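Local coordinates for protein hydrolase, haloacid dehalogenase-like family (PDB 2I6X) that probably acts as a hydrolase of the haloacid dehalogenase-like family, at residues L16-R21 / G85-S91. Sequence-based numbering, arbitrary orientation. Where two conformers were deposited one is given.
Sequences LIHLNR and GFLEEIS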
loop_
_atom_site.group_PDB
_atom_site.type_symbol
_atom_site.label_atom_id
_atom_site.label_comp_id
_atom_site.label_asym_id
_atom_site.label_seq_id
_atom_site.Cartn_x
_atom_site.Cartn_y
_atom_site.Cartn_z
ATOM N N LEU A 16 3.601 -5.913 3.679
ATOM C CA LEU A 16 3.514 -5.796 5.135
ATOM C C LEU A 16 2.177 -6.323 5.659
ATOM O O LEU A 16 2.088 -6.820 6.790
ATOM C CB LEU A 16 3.726 -4.345 5.552
ATOM C CG LEU A 16 5.076 -3.680 5.236
ATOM C CD1 LEU A 16 5.059 -2.145 5.451
ATOM C CD2 LEU A 16 6.163 -4.324 6.094
ATOM N N ILE A 17 1.124 -6.202 4.850
ATOM C CA ILE A 17 -0.167 -6.746 5.231
ATOM C C ILE A 17 -0.524 -7.768 4.169
ATOM O O ILE A 17 -0.648 -7.417 2.985
ATOM C CB ILE A 17 -1.301 -5.661 5.269
ATOM C CG1 ILE A 17 -0.905 -4.458 6.123
ATOM C CG2 ILE A 17 -2.673 -6.289 5.700
ATOM C CD1 ILE A 17 -1.949 -3.350 6.106
ATOM N N HIS A 18 -0.651 -9.032 4.577
ATOM C CA HIS A 18 -1.115 -10.114 3.703
ATOM C C HIS A 18 -2.554 -9.815 3.326
ATOM O O HIS A 18 -3.373 -9.458 4.190
ATOM C CB HIS A 18 -1.005 -11.480 4.418
ATOM C CG HIS A 18 -1.516 -12.651 3.621
ATOM N ND1 HIS A 18 -1.784 -13.879 4.191
ATOM C CD2 HIS A 18 -1.801 -12.788 2.304
ATOM C CE1 HIS A 18 -2.213 -14.715 3.262
ATOM N NE2 HIS A 18 -2.237 -14.075 2.107
ATOM N N LEU A 19 -2.856 -9.971 2.045
ATOM C CA LEU A 19 -4.168 -9.630 1.508
ATOM C C LEU A 19 -5.036 -10.827 1.164
ATOM O O LEU A 19 -4.538 -11.904 0.854
ATOM C CB LEU A 19 -3.989 -8.769 0.253
ATOM C CG LEU A 19 -3.266 -7.420 0.395
ATOM C CD1 LEU A 19 -3.126 -6.715 -0.970
ATOM C CD2 LEU A 19 -3.991 -6.492 1.389
ATOM N N ASN A 20 -6.346 -10.617 1.193
ATOM C CA ASN A 20 -7.326 -11.646 0.867
ATOM C C ASN A 20 -8.443 -10.978 0.082
ATOM O O ASN A 20 -9.418 -10.491 0.670
ATOM C CB ASN A 20 -7.874 -12.283 2.168
ATOM C CG ASN A 20 -8.916 -13.403 1.929
ATOM O OD1 ASN A 20 -9.293 -13.719 0.797
ATOM N ND2 ASN A 20 -9.380 -14.006 3.027
ATOM N N ARG A 21 -8.303 -10.947 -1.242
ATOM C CA ARG A 21 -9.270 -10.232 -2.076
ATOM C C ARG A 21 -10.655 -10.879 -2.111
ATOM O O ARG A 21 -11.644 -10.164 -2.142
ATOM C CB ARG A 21 -8.713 -9.876 -3.478
ATOM C CG ARG A 21 -8.977 -10.825 -4.642
ATOM C CD ARG A 21 -8.227 -10.346 -5.926
ATOM N NE ARG A 21 -9.024 -9.437 -6.772
ATOM C CZ ARG A 21 -9.869 -9.848 -7.731
ATOM N NH1 ARG A 21 -10.554 -8.969 -8.476
ATOM N NH2 ARG A 21 -10.041 -11.156 -7.947
ATOM N N GLY A 85 -11.986 -6.239 4.613
ATOM C CA GLY A 85 -11.965 -7.676 4.372
ATOM C C GLY A 85 -10.707 -8.126 3.643
ATOM O O GLY A 85 -10.320 -9.284 3.743
ATOM N N PHE A 86 -10.106 -7.210 2.880
ATOM C CA PHE A 86 -8.815 -7.406 2.229
ATOM C C PHE A 86 -7.674 -7.738 3.194
ATOM O O PHE A 86 -6.755 -8.471 2.815
ATOM C CB PHE A 86 -8.405 -6.133 1.459
ATOM C CG PHE A 86 -8.597 -6.213 -0.032
ATOM C CD1 PHE A 86 -7.698 -6.908 -0.824
ATOM C CD2 PHE A 86 -9.671 -5.560 -0.649
ATOM C CE1 PHE A 86 -7.847 -6.947 -2.230
ATOM C CE2 PHE A 86 -9.853 -5.609 -2.057
ATOM C CZ PHE A 86 -8.938 -6.303 -2.843
ATOM N N LEU A 87 -7.727 -7.205 4.422
ATOM C CA LEU A 87 -6.558 -7.246 5.305
ATOM C C LEU A 87 -6.537 -8.507 6.169
ATOM O O LEU A 87 -7.119 -8.543 7.255
ATOM C CB LEU A 87 -6.423 -5.963 6.150
ATOM C CG LEU A 87 -6.649 -4.540 5.607
ATOM C CD1 LEU A 87 -5.978 -3.542 6.550
ATOM C CD2 LEU A 87 -6.178 -4.279 4.156
ATOM N N GLU A 88 -5.852 -9.536 5.673
ATOM C CA GLU A 88 -5.885 -10.862 6.281
ATOM C C GLU A 88 -4.883 -11.006 7.421
ATOM O O GLU A 88 -5.167 -11.675 8.403
ATOM C CB GLU A 88 -5.688 -11.939 5.205
ATOM C CG GLU A 88 -6.122 -13.372 5.599
ATOM C CD GLU A 88 -4.936 -14.224 6.003
ATOM O OE1 GLU A 88 -5.118 -15.271 6.689
ATOM O OE2 GLU A 88 -3.793 -13.836 5.647
ATOM N N GLU A 89 -3.712 -10.382 7.292
ATOM C CA GLU A 89 -2.766 -10.284 8.398
ATOM C C GLU A 89 -1.877 -9.051 8.353
ATOM O O GLU A 89 -1.143 -8.834 7.385
ATOM C CB GLU A 89 -1.868 -11.522 8.528
ATOM C CG GLU A 89 -0.807 -11.283 9.625
ATOM C CD GLU A 89 0.077 -12.475 9.974
ATOM O OE1 GLU A 89 0.581 -13.156 9.049
ATOM O OE2 GLU A 89 0.296 -12.696 11.193
ATOM N N ILE A 90 -1.925 -8.267 9.420
ATOM C CA ILE A 90 -0.989 -7.186 9.623
ATOM C C ILE A 90 0.237 -7.775 10.335
ATOM O O ILE A 90 0.184 -8.123 11.528
ATOM C CB ILE A 90 -1.669 -6.031 10.382
ATOM C CG1 ILE A 90 -2.916 -5.564 9.586
ATOM C CG2 ILE A 90 -0.683 -4.905 10.639
ATOM C CD1 ILE A 90 -3.970 -4.755 10.360
ATOM N N SER A 91 1.330 -7.941 9.581
ATOM C CA SER A 91 2.527 -8.634 10.081
ATOM C C SER A 91 3.261 -7.865 11.177
ATOM O O SER A 91 4.057 -6.972 10.901
ATOM C CB SER A 91 3.504 -8.969 8.950
ATOM O OG SER A 91 4.446 -9.936 9.412
#
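With CG2 of Ile-17 trans to the backbone N (chi1 -52°, measured to CG1), this methyl touches CB of Leu-87 at 3.8 Å and CG1 of Ile-90 at 4.0 Å; CD2 of Leu-19 lies beside CD2 of Leu-87 on the same aliphatic face. Ile-90 continues that face onto Phe-95 of helix 92-101. Strands 17-19 and 87-90 pair antiparallel. The carbonyl O of His-18 accepts two hydrogen bonds, from N of Glu-88 at 2.9 Å and from N of Glu-89 at 3.3 Å, both donors tilted from the carbonyl plane. On one flank N of His-18 hydrogen-bonds to O of Glu-89 and N of Ser-91 to O of Leu-16; on the other, N of Asn-20 donates a hydrogen bond to O of Phe-86 at 2.7 Å. CB of Glu-88 packs on CB of Asn-20, 3.8 Å away. Past the strand end, CA of Arg-21 makes an off-centre CH-pi contact with the Phe-86 ring. The extra residue opposite His-18 makes this a classic beta bulge in a two-stranded antiparallel ribbon, separate from the parallel sheet of the HAD core and bracketing a largely helical insert, consistent with a HAD cap.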